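Local structure of multidrug resistance protein (Vibrio cholerae, 1YC9) at residues V192-A195 / K196-A199; G329-T332 / S333-R337; L399-L402 / V403-S407. The protein probably forms the outer membrane exit channel of a multidrug efflux pump and could contribute to resistance to toxic compounds such as puromycin and acriflavine. The protein carries 1 engineered substitution. All blocks are in the same frame, centred on the assembly; numbering follows the deposited sequence.

Contacts 1 and 3 lie together near one end of the long helical part of the chain, their centres about 12 Å apart. They touch directly: Gln194 CG is 3.6 Å from Leu402 CD1, so helix 189-223 packs on helix 398-433 there. Contact 2 lies on the other side of the chain's centre, near the beta strands. Its centre is about 73 Å from that of contact 1 and about 70 Å from that of contact 3. A bound mercury ion lies about 8 Å from the side chain of Ala336 in contact 2. Each contact is a run of about two helical turns, and each also faces a neighbouring subunit of the trimer.

Contact 1 of 3, residues V192-A195 / K196-A199; sequences VSQA and KAVA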
# COMPACT_ATOMS: atom_id res chain seq x y z
N VAL A 192 -15.48 -24.69 45.06
CA VAL A 192 -14.51 -25.59 44.49
C VAL A 192 -14.62 -25.51 42.96
O VAL A 192 -13.60 -25.41 42.28
CB VAL A 192 -14.76 -27.05 44.97
CG1 VAL A 192 -13.89 -28.06 44.20
CG2 VAL A 192 -14.53 -27.16 46.50
N SER A 193 -15.84 -25.51 42.45
CA SER A 193 -16.05 -25.56 41.01
C SER A 193 -15.58 -24.23 40.38
O SER A 193 -14.97 -24.22 39.33
CB SER A 193 -17.51 -25.82 40.67
OG SER A 193 -17.91 -27.11 41.13
N GLN A 194 -15.84 -23.14 41.07
CA GLN A 194 -15.45 -21.81 40.61
C GLN A 194 -13.95 -21.72 40.53
O GLN A 194 -13.42 -21.22 39.53
CB GLN A 194 -16.02 -20.74 41.52
CG GLN A 194 -15.99 -19.33 40.92
CD GLN A 194 -16.93 -19.18 39.76
OE1 GLN A 194 -18.10 -18.97 39.96
NE2 GLN A 194 -16.42 -19.31 38.54
N ALA A 195 -13.28 -22.25 41.54
CA ALA A 195 -11.84 -22.20 41.63
C ALA A 195 -11.20 -23.02 40.55
O ALA A 195 -10.14 -22.65 40.01
CB ALA A 195 -11.36 -22.63 42.99
N LYS A 196 -11.82 -24.16 40.24
CA LYS A 196 -11.34 -24.98 39.16
C LYS A 196 -11.56 -24.29 37.80
O LYS A 196 -10.72 -24.39 36.93
CB LYS A 196 -12.01 -26.35 39.20
CG LYS A 196 -11.55 -27.16 40.38
CD LYS A 196 -12.38 -28.47 40.50
CE LYS A 196 -11.73 -29.42 41.48
NZ LYS A 196 -10.56 -30.08 40.88
N ALA A 197 -12.65 -23.54 37.67
CA ALA A 197 -12.96 -22.81 36.45
C ALA A 197 -11.90 -21.69 36.27
O ALA A 197 -11.29 -21.56 35.17
CB ALA A 197 -14.32 -22.24 36.51
N VAL A 198 -11.62 -20.99 37.36
CA VAL A 198 -10.57 -19.96 37.37
C VAL A 198 -9.23 -20.56 36.94
O VAL A 198 -8.56 -20.00 36.04
CB VAL A 198 -10.46 -19.25 38.76
CG1 VAL A 198 -9.18 -18.37 38.85
CG2 VAL A 198 -11.66 -18.40 39.01
N ALA A 199 -8.83 -21.70 37.51
CA ALA A 199 -7.50 -22.27 37.22
C ALA A 199 -7.40 -22.72 35.75
O ALA A 199 -6.34 -22.58 35.14
CB ALA A 199 -7.21 -23.46 38.09
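Lys196 sends its side chain out from the helix, leaning back beside Val192 one turn earlier. Its CB lies near two carbonyl oxygens, those of Val192 and Ser193. CG is then 3.3 Å from Val192 O, because chi1 of -69° sets CG beside the backbone N and anti to the carbonyl carbon. CD still borders the same oxygen and begins to meet the valine methyl. CE completes the apolar contact, 3.7 Å from Val192 CG1. The two side chains run side by side and point the same way. The chain is extended as far as CE and bends at chi4 (-77°). NZ then makes a salt bridge with Glu179 on helix 117-183. Val192 also packs on Glu179, so the valine and the lysine share that neighbour.

The backbone is regular alpha-helix. Lys196 N donates to Val192 O at 3.0 Å, and Val198 N donates to Gln194 O at 2.8 Å. The same spacing joins Ala197 to Ser193 and Ala199 to Ala195. This turn belongs to helix 189-223, one of the long helices of the outer membrane factor fold, in which three subunits build one helical tunnel. Lys196 and Ala197 both pack on Gln379 of the second subunit.

Gln194 leaves the helix on another face. Its chain bends at chi2, and NE2 comes 4.1 Å from Ala197 CB. The amide also makes a weak hydrogen bond through NE2 to Ser407 of the second subunit. Val198 places CG2 3.4 Å from Gln194 O, against the backbone of the preceding turn. Ser193 turns its hydroxyl back to its own helix, where OG is hydrogen-bonded to Leu189 O.

Contact 2 of 3, residues G329-T332 / S333-R337; sequences GQLT and SAEAR
Leu331 and Glu335 meet one helical turn apart through different first torsions. Leu331 has CG anti to its own N (chi1 178°), which puts CG beside the carbonyl carbon, on the side of Glu335. Glu335 has CG beside its backbone N (chi1 -66°), and the rest of its chain is extended. The two side chains therefore cross at a slant. Glu335 OE1 comes 3.7 Å from Leu331 CG, with both leucine methyls only slightly farther away. Nearer the backbone, Glu335 CG lies 3.4 Å from Leu331 O. The same carbonyl accepts Glu335 N at 2.9 Å, with a C=O...N angle of 165°.

The other carboxylate oxygen has a different role. Glu335 OE2 accepts a hydrogen bond from a water at 3.0 Å, and that water also pairs with Thr332 OG1 at 2.6 Å. The water thus bridges two side chains three residues apart. Glu335 OE2 also makes a salt bridge with Lys57 of the third subunit, which probably favours the charged carboxylate.

This turn lies near the start of helix 326-391, just after strand 309-322. Here the beta part of the outer membrane factor fold passes into its long helical part. One face packs on helix 260-281, where Leu331 and Ala334 both touch Ala279. Another faces the third subunit: Thr332 and Ser333 pack on its Gly61, and Ala336 on its Ala54.

Ser333 follows Gly329 by one turn. Its N donates to Gly329 O at 2.9 Å, and its CB lies 3.4 Å from the same oxygen. Ser333 OG makes weak hydrogen bonds to Gln65 and Gly58 of the third subunit. Ala336 N reaches Thr332 O at 3.0 Å, continuing the backbone ladder.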
# COMPACT_ATOMS: atom_id res chain seq x y z
N GLY A 329 2.93 22.11 -22.03
CA GLY A 329 2.39 21.09 -21.18
C GLY A 329 3.51 20.39 -20.37
O GLY A 329 3.26 20.01 -19.23
N GLN A 330 4.67 20.16 -21.00
CA GLN A 330 5.78 19.49 -20.33
C GLN A 330 6.29 20.35 -19.18
O GLN A 330 6.57 19.83 -18.10
CB GLN A 330 6.91 19.23 -21.35
CG GLN A 330 6.73 17.91 -22.06
CD GLN A 330 7.86 17.55 -23.03
OE1 GLN A 330 9.01 17.55 -22.64
NE2 GLN A 330 7.52 17.19 -24.24
N LEU A 331 6.31 21.66 -19.42
CA LEU A 331 6.70 22.62 -18.37
C LEU A 331 5.66 22.62 -17.25
O LEU A 331 6.02 22.51 -16.10
CB LEU A 331 6.90 24.01 -18.96
CG LEU A 331 7.25 25.10 -17.97
CD1 LEU A 331 8.54 24.75 -17.14
CD2 LEU A 331 7.43 26.42 -18.65
N THR A 332 4.37 22.69 -17.57
CA THR A 332 3.36 22.56 -16.54
C THR A 332 3.50 21.27 -15.70
O THR A 332 3.41 21.31 -14.49
CB THR A 332 1.94 22.67 -17.18
OG1 THR A 332 1.81 23.99 -17.71
CG2 THR A 332 0.86 22.51 -16.11
N SER A 333 3.71 20.14 -16.36
CA SER A 333 3.86 18.88 -15.68
C SER A 333 5.12 18.90 -14.78
O SER A 333 5.07 18.38 -13.66
CB SER A 333 3.88 17.76 -16.69
OG SER A 333 2.56 17.62 -17.20
N ALA A 334 6.19 19.52 -15.27
CA ALA A 334 7.45 19.57 -14.49
C ALA A 334 7.21 20.49 -13.27
O ALA A 334 7.61 20.17 -12.17
CB ALA A 334 8.57 20.07 -15.34
N GLU A 335 6.52 21.61 -13.44
CA GLU A 335 6.24 22.49 -12.30
C GLU A 335 5.41 21.76 -11.28
O GLU A 335 5.67 21.87 -10.11
CB GLU A 335 5.50 23.79 -12.69
CG GLU A 335 6.31 24.72 -13.55
CD GLU A 335 5.49 25.86 -14.15
OE1 GLU A 335 6.09 26.73 -14.84
OE2 GLU A 335 4.23 25.85 -13.95
N ALA A 336 4.41 21.02 -11.72
CA ALA A 336 3.55 20.23 -10.87
C ALA A 336 4.35 19.18 -10.08
O ALA A 336 4.11 18.98 -8.90
CB ALA A 336 2.53 19.57 -11.66
N ARG A 337 5.27 18.52 -10.74
CA ARG A 337 6.09 17.54 -10.06
C ARG A 337 6.94 18.24 -8.98
O ARG A 337 7.06 17.69 -7.87
CB ARG A 337 6.97 16.75 -11.04
CG ARG A 337 8.02 15.90 -10.37
CD ARG A 337 7.49 14.84 -9.39
NE ARG A 337 8.58 14.29 -8.57
CZ ARG A 337 8.51 13.96 -7.26
NH1 ARG A 337 7.36 14.00 -6.57
NH2 ARG A 337 9.60 13.45 -6.66
O HOH W 1 1.98 25.89 -15.89

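Contact 3 of 3, residues L399-L402 / V403-S407; sequences LDVL and VAEES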
# COMPACT_ATOMS: atom_id res chain seq x y z
N LEU A 399 -15.02 -16.00 47.69
CA LEU A 399 -15.27 -14.88 46.80
C LEU A 399 -14.30 -13.72 47.01
O LEU A 399 -13.84 -13.11 46.05
CB LEU A 399 -16.66 -14.33 47.00
CG LEU A 399 -17.55 -14.15 45.79
CD1 LEU A 399 -18.37 -12.91 45.99
CD2 LEU A 399 -16.81 -14.12 44.45
N ASP A 400 -13.99 -13.41 48.28
CA ASP A 400 -13.04 -12.33 48.54
C ASP A 400 -11.69 -12.66 47.96
O ASP A 400 -11.01 -11.79 47.43
CB ASP A 400 -12.91 -12.03 50.03
CG ASP A 400 -14.21 -11.69 50.64
OD1 ASP A 400 -15.01 -10.92 50.05
OD2 ASP A 400 -14.55 -12.16 51.74
N VAL A 401 -11.31 -13.93 48.06
CA VAL A 401 -10.09 -14.41 47.49
C VAL A 401 -10.12 -14.31 45.95
O VAL A 401 -9.19 -13.81 45.35
CB VAL A 401 -9.78 -15.82 47.95
CG1 VAL A 401 -8.62 -16.35 47.19
CG2 VAL A 401 -9.49 -15.84 49.50
N LEU A 402 -11.19 -14.79 45.33
CA LEU A 402 -11.29 -14.75 43.87
C LEU A 402 -11.14 -13.33 43.34
O LEU A 402 -10.44 -13.12 42.37
CB LEU A 402 -12.61 -15.34 43.46
CG LEU A 402 -13.04 -15.33 42.00
CD1 LEU A 402 -13.92 -16.54 41.71
CD2 LEU A 402 -13.81 -14.07 41.67
N VAL A 403 -11.81 -12.37 43.97
CA VAL A 403 -11.83 -10.98 43.53
C VAL A 403 -10.46 -10.38 43.65
O VAL A 403 -9.98 -9.72 42.73
CB VAL A 403 -12.92 -10.18 44.26
CG1 VAL A 403 -12.78 -8.69 44.04
CG2 VAL A 403 -14.30 -10.65 43.85
N ALA A 404 -9.78 -10.65 44.76
CA ALA A 404 -8.44 -10.18 44.95
C ALA A 404 -7.43 -10.81 43.99
O ALA A 404 -6.57 -10.14 43.49
CB ALA A 404 -8.00 -10.42 46.43
N GLU A 405 -7.52 -12.12 43.77
CA GLU A 405 -6.65 -12.84 42.87
C GLU A 405 -6.75 -12.22 41.46
O GLU A 405 -5.76 -12.01 40.78
CB GLU A 405 -7.11 -14.31 42.76
CG GLU A 405 -6.54 -15.21 43.82
CD GLU A 405 -6.88 -16.67 43.59
OE1 GLU A 405 -7.85 -16.92 42.86
OE2 GLU A 405 -6.16 -17.54 44.12
N GLU A 406 -7.98 -11.96 41.05
CA GLU A 406 -8.27 -11.46 39.70
C GLU A 406 -7.72 -10.03 39.52
O GLU A 406 -7.05 -9.71 38.51
CB GLU A 406 -9.78 -11.46 39.54
CG GLU A 406 -10.26 -10.84 38.24
CD GLU A 406 -10.62 -11.86 37.24
OE1 GLU A 406 -10.02 -12.97 37.26
OE2 GLU A 406 -11.53 -11.53 36.46
N SER A 407 -8.00 -9.19 40.51
CA SER A 407 -7.54 -7.81 40.55
C SER A 407 -6.01 -7.80 40.50
O SER A 407 -5.44 -7.01 39.72
CB SER A 407 -8.08 -7.09 41.79
OG SER A 407 -7.36 -5.89 42.03
O HOH W 2 -9.75 -15.28 40.53
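The apolar contacts centre on Val403, which meets both Leu399 and Leu402. They lie on helix 398-433, in the trimeric helical barrel of this outer membrane factor. Val403 CG2 is 4.3 Å from Leu399 CD2 and 4.1 Å from Leu402 CD2. The leucine at 402 and the valine cross at about a right angle. One methyl therefore borders the ends of two leucines. With CG1 anti to the backbone N (chi1 168°), Val403 CG2 falls beside that N and lies 3.3 Å from Leu399 O. These residues also take part in packing between subunits: Leu399 touches Leu399 of both other subunits, and Leu402 touches Val403 of the second subunit.

A mixed contact joins Val401 to Glu405. Their side chains slant across each other, and Val401 CG1 comes 4.0 Å from Glu405 CD. The glutamate lies with its aliphatic part against the valine and the backbone. Its polar end is held elsewhere: OE2 is hydrogen-bonded to Thr174 on helix 117-183, and OE1 has a long, weak ion pair with Arg171 of that helix.

The backbone bonds follow the alpha-helical pattern. Glu405 N donates to Val401 O at 2.9 Å, with an N-H...O angle of 166°. Val403 pairs likewise with Leu399, and Ala404 with Asp400, whose bond is slightly longer. Leu402 O accepts Glu406 N at 3.0 Å.

Water adds one further link. Leu402 O takes a second hydrogen bond, from a water 2.9 Å away, besides the one from Glu406 N. The same water also donates weakly to Glu405 OE1.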